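Local structure of protein CT_858 (Chlamydia trachomatis, 3DOR) at residues E109-V112 and G113-L116. The protein is a secreted chlamydial protease that probably acts as a serine-type endopeptidase, combining a PDZ domain with a peptidase family S41 domain. Residues are numbered along the deposited sequence; the frame is centred on the assembly and turned at random.
Sequences EIRV and GDEL
Asp-114 reaches back across a tight turn to hold Arg-111, and illustrates how an acidic side chain at the end of a turn can tie down the backbone that leads into it. Its CB lies 3.3 Å from Arg-111 O, the carbonyl that also accepts a hydrogen bond from Asp-114 N at 3.1 Å and so closes a type II beta turn over Arg-111 to Asp-114. Gly-113 takes the third place with phi at 107°, the positive phi that a type II turn needs there and that glycine adopts readily. Beyond CB, the carboxylate carbon stands beside the backbone N (chi1 -72°), which turns the carboxylate back toward Arg-111 N. There OD1 receives Arg-111 N at 2.6 Å in a nearly straight bond, the donor arriving from above the carboxylate plane, while CG2 of Ile-110 rests against the same oxygen at 3.6 Å. The turn delivers the chain into strand 115-119 of the PDZ domain, and Arg-172 adds a salt bridge to OD1. OD2, the other branch, accepts a hydrogen bond from a water 2.6 Å away, which also donates to Val-112 O. Arg-111 NH1 lies 4.0 Å from OD2, beyond a salt bridge, the guanidinium and carboxylate planes 66° apart.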
loop_
_atom_site.group_PDB
_atom_site.type_symbol
_atom_site.label_atom_id
_atom_site.label_comp_id
_atom_site.label_asym_id
_atom_site.label_seq_id
_atom_site.Cartn_x
_atom_site.Cartn_y
_atom_site.Cartn_z
ATOM N N GLU B 109 2.525 -18.824 41.957
ATOM C CA GLU B 109 3.805 -18.810 42.669
ATOM C C GLU B 109 4.800 -17.687 42.428
ATOM O O GLU B 109 5.347 -17.132 43.379
ATOM C CB GLU B 109 4.534 -20.129 42.437
ATOM C CG GLU B 109 3.944 -21.301 43.173
ATOM C CD GLU B 109 4.819 -22.531 43.065
ATOM O OE1 GLU B 109 6.024 -22.432 43.395
ATOM O OE2 GLU B 109 4.305 -23.592 42.653
ATOM N N ILE B 110 5.067 -17.381 41.165
ATOM C CA ILE B 110 6.017 -16.332 40.824
ATOM C C ILE B 110 5.561 -14.958 41.309
ATOM O O ILE B 110 4.417 -14.564 41.094
ATOM C CB ILE B 110 6.247 -16.294 39.300
ATOM C CG1 ILE B 110 6.822 -17.641 38.850
ATOM C CG2 ILE B 110 7.179 -15.134 38.925
ATOM C CD1 ILE B 110 6.880 -17.841 37.348
ATOM N N ARG B 111 6.455 -14.245 41.989
ATOM C CA ARG B 111 6.155 -12.903 42.491
ATOM C C ARG B 111 7.037 -11.870 41.808
ATOM O O ARG B 111 8.130 -12.185 41.323
ATOM C CB ARG B 111 6.442 -12.771 43.989
ATOM C CG ARG B 111 5.728 -13.707 44.936
ATOM C CD ARG B 111 5.977 -13.217 46.362
ATOM N NE ARG B 111 6.050 -14.310 47.326
ATOM C CZ ARG B 111 7.179 -14.907 47.699
ATOM N NH1 ARG B 111 8.345 -14.525 47.204
ATOM N NH2 ARG B 111 7.137 -15.896 48.570
ATOM N N VAL B 112 6.566 -10.628 41.784
ATOM C CA VAL B 112 7.360 -9.541 41.227
ATOM C C VAL B 112 8.562 -9.487 42.160
ATOM O O VAL B 112 8.401 -9.567 43.376
ATOM C CB VAL B 112 6.607 -8.193 41.315
ATOM C CG1 VAL B 112 7.579 -7.033 41.134
ATOM C CG2 VAL B 112 5.509 -8.148 40.277
ATOM N N GLY B 113 9.760 -9.367 41.606
ATOM C CA GLY B 113 10.940 -9.313 42.447
ATOM C C GLY B 113 11.761 -10.594 42.408
ATOM O O GLY B 113 12.921 -10.599 42.831
ATOM N N ASP B 114 11.154 -11.677 41.928
ATOM C CA ASP B 114 11.831 -12.969 41.806
ATOM C C ASP B 114 12.891 -12.833 40.730
ATOM O O ASP B 114 12.707 -12.089 39.756
ATOM C CB ASP B 114 10.861 -14.061 41.347
ATOM C CG ASP B 114 9.881 -14.475 42.415
ATOM O OD1 ASP B 114 8.879 -15.135 42.052
ATOM O OD2 ASP B 114 10.105 -14.153 43.601
ATOM N N GLU B 115 13.991 -13.558 40.891
ATOM C CA GLU B 115 15.047 -13.523 39.895
ATOM C C GLU B 115 14.865 -14.759 39.029
ATOM O O GLU B 115 14.668 -15.861 39.551
ATOM C CB GLU B 115 16.435 -13.565 40.545
ATOM C CG GLU B 115 17.549 -13.335 39.531
ATOM C CD GLU B 115 18.947 -13.632 40.061
ATOM O OE1 GLU B 115 19.125 -13.751 41.292
ATOM O OE2 GLU B 115 19.877 -13.738 39.234
ATOM N N LEU B 116 14.908 -14.578 37.712
ATOM C CA LEU B 116 14.771 -15.698 36.797
ATOM C C LEU B 116 16.159 -16.299 36.635
ATOM O O LEU B 116 17.101 -15.609 36.237
ATOM C CB LEU B 116 14.247 -15.236 35.434
ATOM C CG LEU B 116 14.158 -16.326 34.359
ATOM C CD1 LEU B 116 13.319 -17.490 34.877
ATOM C CD2 LEU B 116 13.548 -15.754 33.082
HETATM O O HOH W 1 9.962 -11.743 44.574
#